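PDB 3F6A: hydrolase, NUDIX family from Clostridium perfringens ATCC 13124, which probably hydrolyses nucleoside diphosphates linked to another group, as NUDIX family enzymes generally do. Local coordinates for residues H134-E138 with N139-M143; S72-S76 with G77-L81. One frame throughout, in Å; residues are numbered along the deposited sequence.

Interaction 1: residues H134-E138 with N139-M143; sequences HNIQE and NILVM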
ATOM      1  N   HIS A 134      16.778  13.905 -19.856  1.00 45.96           N
ATOM      2  CA  HIS A 134      16.578  12.935 -20.928  1.00 42.51           C
ATOM      3  C   HIS A 134      16.952  11.530 -20.467  1.00 39.52           C
ATOM      4  O   HIS A 134      17.233  10.648 -21.280  1.00 37.00           O
ATOM      5  CB  HIS A 134      17.418  13.316 -22.149  1.00 44.67           C
ATOM      6  CG  HIS A 134      17.130  14.689 -22.671  1.00 46.14           C
ATOM      7  ND1 HIS A 134      15.869  15.082 -23.069  1.00 47.34           N
ATOM      8  CD2 HIS A 134      17.932  15.766 -22.841  1.00 46.97           C
ATOM      9  CE1 HIS A 134      15.907  16.343 -23.458  1.00 48.69           C
ATOM     10  NE2 HIS A 134      17.147  16.782 -23.331  1.00 48.07           N
ATOM     11  N   ASN A 135      16.964  11.333 -19.154  1.00 35.88           N
ATOM     12  CA  ASN A 135      17.292  10.036 -18.589  1.00 33.82           C
ATOM     13  C   ASN A 135      16.413   9.742 -17.375  1.00 32.15           C
ATOM     14  O   ASN A 135      16.850   9.112 -16.411  1.00 30.89           O
ATOM     15  CB  ASN A 135      18.777   9.985 -18.210  1.00 34.93           C
ATOM     16  CG  ASN A 135      19.128  10.944 -17.093  1.00 36.82           C
ATOM     17  OD1 ASN A 135      18.615  12.062 -17.032  1.00 38.01           O
ATOM     18  ND2 ASN A 135      20.021  10.518 -16.209  1.00 38.94           N
ATOM     19  N   ILE A 136      15.167  10.205 -17.439  1.00 29.85           N
ATOM     20  CA  ILE A 136      14.199   9.991 -16.368  1.00 28.88           C
ATOM     21  C   ILE A 136      12.864   9.544 -16.962  1.00 29.32           C
ATOM     22  O   ILE A 136      12.224  10.297 -17.702  1.00 27.57           O
ATOM     23  CB  ILE A 136      13.937  11.278 -15.563  1.00 27.50           C
ATOM     24  CG1 ILE A 136      15.258  11.895 -15.104  1.00 27.47           C
ATOM     25  CG2 ILE A 136      13.065  10.955 -14.348  1.00 27.72           C
ATOM     26  CD1 ILE A 136      15.090  13.225 -14.395  1.00 26.19           C
ATOM     27  N   GLN A 137      12.452   8.323 -16.636  1.00 29.08           N
ATOM     28  CA  GLN A 137      11.186   7.769 -17.124  1.00 29.79           C
ATOM     29  C   GLN A 137      10.050   8.731 -16.800  1.00 27.79           C
ATOM     30  O   GLN A 137      10.095   9.432 -15.794  1.00 25.87           O
ATOM     31  CB  GLN A 137      10.912   6.426 -16.452  1.00 31.69           C
ATOM     32  CG  GLN A 137      12.088   5.480 -16.503  1.00 38.00           C
ATOM     33  CD  GLN A 137      11.960   4.337 -15.522  1.00 38.23           C
ATOM     34  OE1 GLN A 137      12.893   3.554 -15.347  1.00 44.53           O
ATOM     35  NE2 GLN A 137      10.802   4.230 -14.878  1.00 38.65           N
ATOM     36  N   GLU A 138       9.026   8.753 -17.647  1.00 26.51           N
ATOM     37  CA  GLU A 138       7.892   9.649 -17.440  1.00 26.67           C
ATOM     38  C   GLU A 138       7.170   9.496 -16.096  1.00 25.81           C
ATOM     39  O   GLU A 138       6.855  10.498 -15.450  1.00 26.15           O
ATOM     40  CB  GLU A 138       6.877   9.479 -18.576  1.00 27.41           C
ATOM     41  CG  GLU A 138       7.439   9.724 -19.964  1.00 33.18           C
ATOM     42  CD  GLU A 138       8.084  11.090 -20.103  1.00 34.93           C
ATOM     43  OE1 GLU A 138       7.454  12.089 -19.695  1.00 36.00           O
ATOM     44  OE2 GLU A 138       9.216  11.163 -20.628  1.00 37.40           O
ATOM     45  N   ASN A 139       6.898   8.259 -15.676  1.00 23.60           N
ATOM     46  CA  ASN A 139       6.193   8.049 -14.412  1.00 24.25           C
ATOM     47  C   ASN A 139       7.025   8.506 -13.214  1.00 24.26           C
ATOM     48  O   ASN A 139       6.479   8.864 -12.168  1.00 23.36           O
ATOM     49  CB  ASN A 139       5.761   6.578 -14.263  1.00 24.52           C
ATOM     50  CG  ASN A 139       6.928   5.626 -14.079  1.00 24.37           C
ATOM     51  OD1 ASN A 139       8.003   5.828 -14.628  1.00 24.62           O
ATOM     52  ND2 ASN A 139       6.704   4.562 -13.321  1.00 25.25           N
ATOM     53  N   ILE A 140       8.344   8.503 -13.366  1.00 23.88           N
ATOM     54  CA  ILE A 140       9.208   8.965 -12.284  1.00 22.89           C
ATOM     55  C   ILE A 140       9.106  10.488 -12.244  1.00 22.60           C
ATOM     56  O   ILE A 140       9.083  11.097 -11.169  1.00 22.30           O
ATOM     57  CB  ILE A 140      10.674   8.544 -12.511  1.00 21.83           C
ATOM     58  CG1 ILE A 140      10.785   7.017 -12.472  1.00 21.99           C
ATOM     59  CG2 ILE A 140      11.570   9.166 -11.448  1.00 23.92           C
ATOM     60  CD1 ILE A 140      10.327   6.394 -11.161  1.00 20.30           C
ATOM     61  N   LEU A 141       9.029  11.099 -13.424  1.00 22.09           N
ATOM     62  CA  LEU A 141       8.906  12.552 -13.521  1.00 23.27           C
ATOM     63  C   LEU A 141       7.618  12.994 -12.859  1.00 21.54           C
ATOM     64  O   LEU A 141       7.571  14.030 -12.200  1.00 22.73           O
ATOM     65  CB  LEU A 141       8.894  13.010 -14.982  1.00 24.23           C
ATOM     66  CG  LEU A 141      10.211  12.956 -15.755  1.00 28.33           C
ATOM     67  CD1 LEU A 141       9.984  13.388 -17.198  1.00 28.92           C
ATOM     68  CD2 LEU A 141      11.234  13.863 -15.080  1.00 29.64           C
ATOM     69  N   VAL A 142       6.567  12.201 -13.034  1.00 21.84           N
ATOM     70  CA  VAL A 142       5.272  12.526 -12.449  1.00 21.44           C
ATOM     71  C   VAL A 142       5.277  12.428 -10.926  1.00 22.50           C
ATOM     72  O   VAL A 142       4.825  13.344 -10.238  1.00 22.30           O
ATOM     73  CB  VAL A 142       4.172  11.598 -12.998  1.00 20.61           C
ATOM     74  CG1 VAL A 142       2.890  11.788 -12.229  1.00 19.55           C
ATOM     75  CG2 VAL A 142       3.944  11.889 -14.473  1.00 22.49           C
HETATM   76  N   MSE A 143       5.788  11.321 -10.395  1.00 21.50           N
HETATM   77  CA  MSE A 143       5.814  11.153  -8.947  1.00 21.03           C
HETATM   78  C   MSE A 143       6.733  12.143  -8.245  1.00 19.39           C
HETATM   79  O   MSE A 143       6.437  12.598  -7.140  1.00 20.20           O
HETATM   80  CB  MSE A 143       6.188   9.715  -8.590  1.00 22.30           C
HETATM   81  CG  MSE A 143       5.117   8.711  -9.030  1.00 23.20           C
HETATM   82 SE   MSE A 143       5.369   6.913  -8.388  1.00 33.46          SE
HETATM   83  CE  MSE A 143       6.783   6.386  -9.562  1.00 25.44           C
TER
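Q137 and N139 meet through their amides, which lie side by side and nearly coplanar, 6° apart. NE2 of Q137 donates to OD1 of N139 over 3.2 Å, arriving in the carbonyl plane on a lone pair, and the acceptor sits almost exactly in the plane of the Q137 amide. A chi1 of 68° sets CG of N139 between its backbone N and carbonyl carbon and brings OD1 round to Q137. OD1 has a second bond, to OG of S76 of the second subunit; ND2 bonds to OE1 of E78 of that subunit, and OE1 of Q137 accepts from NZ of K29. Q137 is the N-cap residue of helix 138-150, the closing helix of the NUDIX fold, which packs against the mixed sheet. Its backbone O receives the N-H of L141 at 3.1 Å and, weakly, that of I140; V142 N then bonds to O of E138 at 3.0 Å, the next helical step. The rest of the contact, on the I136 side of the turn, is apolar. I136 crosses I140 and L141 at about a right angle, its CG2 touching CD2 of L141 at 3.5 Å and CG2 of I140 at 3.7 Å, and I136 and I140 both rest on L21 of strand 18-23.

Interaction 2: residues S72-S76 with G77-L81; sequences SCDLS and GEKLL
This is a local helix-ending contact, a Schellman motif, in which helix 67-75 stops and the chain swings round into strand 79-81. It sits on the surface, in the part of the chain that reaches over to the second subunit, whose strand pairs antiparallel with K79, L80 and L81; the two chains share a beta ladder here.

Two backbone bonds define the motif. N of E78 reaches back to O of C73 at 2.8 Å, the long outer bond, and inside it N of G77 donates to O of D74 at 3.0 Å. G77 makes the reversal with phi at 77°, a positive value that glycine adopts readily.

The outer bond brings C73 and E78 together, CB to CB at 4.3 Å. With SG beside its own backbone N, C73 turns its sulfur toward the strand, and SG lies 4.3 Å from CB of L80, a loose apolar contact; L80 is itself packed on L69 and K70 of the helix. Beyond CG the E78 chain is extended, and OE1 lies loosely beside CB of S76. The hydroxyl of S76 lies near O of S72, one turn earlier in the helix.

On the other flank, CA of D74 offers its hydrogen to O of E78 in a CH...O contact of 3.3 Å. The D74 and K79 side chains cross at about a right angle, with OD1 of D74 only loosely near CG of the lysine, while NZ of K79 runs on to 6.3 Å from that OD1. A water ties this flank together, donating to OD1 of D74 at 2.8 Å and accepting from N of L80 at 3.0 Å.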
ATOM      1  N   SER A  72      -7.855   2.850  17.723  1.00 22.42           N
ATOM      2  CA  SER A  72      -8.609   1.610  17.824  1.00 23.10           C
ATOM      3  C   SER A  72      -7.690   0.416  17.563  1.00 23.29           C
ATOM      4  O   SER A  72      -7.852  -0.641  18.173  1.00 25.43           O
ATOM      5  CB  SER A  72      -9.787   1.614  16.841  1.00 22.01           C
ATOM      6  OG  SER A  72      -9.363   1.851  15.513  1.00 23.62           O
ATOM      7  N   CYS A  73      -6.714   0.585  16.673  1.00 23.70           N
ATOM      8  CA  CYS A  73      -5.783  -0.498  16.378  1.00 24.80           C
ATOM      9  C   CYS A  73      -4.945  -0.830  17.611  1.00 27.25           C
ATOM     10  O   CYS A  73      -4.819  -1.992  17.986  1.00 26.26           O
ATOM     11  CB  CYS A  73      -4.855  -0.127  15.216  1.00 24.25           C
ATOM     12  SG  CYS A  73      -5.497  -0.520  13.565  1.00 21.67           S
ATOM     13  N   ASP A  74      -4.380   0.194  18.241  1.00 30.60           N
ATOM     14  CA  ASP A  74      -3.558  -0.011  19.430  1.00 35.88           C
ATOM     15  C   ASP A  74      -4.317  -0.793  20.500  1.00 36.99           C
ATOM     16  O   ASP A  74      -3.761  -1.693  21.130  1.00 36.67           O
ATOM     17  CB  ASP A  74      -3.086   1.330  20.001  1.00 39.42           C
ATOM     18  CG  ASP A  74      -2.193   2.090  19.039  1.00 43.39           C
ATOM     19  OD1 ASP A  74      -1.343   1.451  18.382  1.00 47.68           O
ATOM     20  OD2 ASP A  74      -2.330   3.330  18.947  1.00 47.98           O
ATOM     21  N   LEU A  75      -5.584  -0.445  20.703  1.00 37.37           N
ATOM     22  CA  LEU A  75      -6.415  -1.134  21.684  1.00 39.90           C
ATOM     23  C   LEU A  75      -6.508  -2.610  21.321  1.00 40.59           C
ATOM     24  O   LEU A  75      -6.323  -3.485  22.165  1.00 41.54           O
ATOM     25  CB  LEU A  75      -7.829  -0.551  21.699  1.00 40.44           C
ATOM     26  CG  LEU A  75      -8.076   0.843  22.264  1.00 42.89           C
ATOM     27  CD1 LEU A  75      -9.526   1.234  22.010  1.00 43.27           C
ATOM     28  CD2 LEU A  75      -7.769   0.855  23.756  1.00 44.18           C
ATOM     29  N   SER A  76      -6.801  -2.866  20.050  1.00 40.71           N
ATOM     30  CA  SER A  76      -6.943  -4.219  19.533  1.00 39.97           C
ATOM     31  C   SER A  76      -5.611  -4.962  19.484  1.00 39.56           C
ATOM     32  O   SER A  76      -5.537  -6.082  18.986  1.00 39.66           O
ATOM     33  CB  SER A  76      -7.562  -4.167  18.132  1.00 41.44           C
ATOM     34  OG  SER A  76      -8.730  -3.354  18.112  1.00 40.90           O
ATOM     35  N   GLY A  77      -4.561  -4.331  19.998  1.00 39.35           N
ATOM     36  CA  GLY A  77      -3.247  -4.954  20.000  1.00 38.45           C
ATOM     37  C   GLY A  77      -2.538  -4.929  18.655  1.00 38.17           C
ATOM     38  O   GLY A  77      -1.560  -5.657  18.450  1.00 38.16           O
ATOM     39  N   GLU A  78      -3.023  -4.098  17.734  1.00 35.88           N
ATOM     40  CA  GLU A  78      -2.422  -3.987  16.407  1.00 34.77           C
ATOM     41  C   GLU A  78      -1.821  -2.596  16.207  1.00 33.65           C
ATOM     42  O   GLU A  78      -1.962  -1.726  17.062  1.00 32.47           O
ATOM     43  CB  GLU A  78      -3.477  -4.250  15.326  1.00 35.82           C
ATOM     44  CG  GLU A  78      -4.093  -5.639  15.387  1.00 39.47           C
ATOM     45  CD  GLU A  78      -5.181  -5.835  14.351  1.00 40.80           C
ATOM     46  OE1 GLU A  78      -6.160  -5.063  14.370  1.00 43.58           O
ATOM     47  OE2 GLU A  78      -5.064  -6.758  13.519  1.00 42.99           O
ATOM     48  N   LYS A  79      -1.151  -2.384  15.080  1.00 31.38           N
ATOM     49  CA  LYS A  79      -0.556  -1.083  14.813  1.00 30.58           C
ATOM     50  C   LYS A  79      -0.774  -0.614  13.384  1.00 27.18           C
ATOM     51  O   LYS A  79      -0.456  -1.319  12.427  1.00 27.00           O
ATOM     52  CB  LYS A  79       0.942  -1.102  15.135  1.00 32.31           C
ATOM     53  CG  LYS A  79       1.239  -1.246  16.622  1.00 39.00           C
ATOM     54  CD  LYS A  79       2.724  -1.114  16.936  1.00 42.86           C
ATOM     55  CE  LYS A  79       2.972  -1.228  18.441  1.00 45.44           C
ATOM     56  NZ  LYS A  79       4.415  -1.098  18.799  1.00 46.86           N
ATOM     57  N   LEU A  80      -1.333   0.583  13.258  1.00 23.63           N
ATOM     58  CA  LEU A  80      -1.593   1.186  11.960  1.00 21.34           C
ATOM     59  C   LEU A  80      -0.267   1.723  11.436  1.00 21.40           C
ATOM     60  O   LEU A  80       0.356   2.593  12.055  1.00 18.52           O
ATOM     61  CB  LEU A  80      -2.603   2.327  12.101  1.00 20.38           C
ATOM     62  CG  LEU A  80      -2.983   3.042  10.803  1.00 20.94           C
ATOM     63  CD1 LEU A  80      -3.777   2.098   9.906  1.00 16.69           C
ATOM     64  CD2 LEU A  80      -3.800   4.283  11.127  1.00 20.48           C
ATOM     65  N   LEU A  81       0.164   1.199  10.297  1.00 20.73           N
ATOM     66  CA  LEU A  81       1.430   1.602   9.705  1.00 19.97           C
ATOM     67  C   LEU A  81       1.251   2.720   8.690  1.00 20.42           C
ATOM     68  O   LEU A  81       0.131   3.048   8.308  1.00 18.19           O
ATOM     69  CB  LEU A  81       2.081   0.399   9.019  1.00 21.51           C
ATOM     70  CG  LEU A  81       2.236  -0.859   9.869  1.00 20.89           C
ATOM     71  CD1 LEU A  81       2.796  -1.983   9.005  1.00 22.50           C
ATOM     72  CD2 LEU A  81       3.145  -0.577  11.056  1.00 21.69           C
TER
HETATM   73  O   HOH W   1      -1.784   2.132  15.742  1.00 22.61           O

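From the N terminus, interaction 2 comes first: it closes the tight turn that joins helix 67-75 to strand 79-81. Interaction 1 follows much later, where the loop after strand 122-125 enters helix 138-150. The two are in series, neither nesting nor crossing, and lie on opposite sides of the chain's centre, with centres about 37 Å apart and nearest atoms about 18 Å apart. Within one chain they never touch, yet between chains they do: helix 138-150 of one chain meets the 72-78 turn of the other. Interaction 1 starts the last helix where it packs on the central sheet, while interaction 2 shapes an outlying arm that packs against the partner.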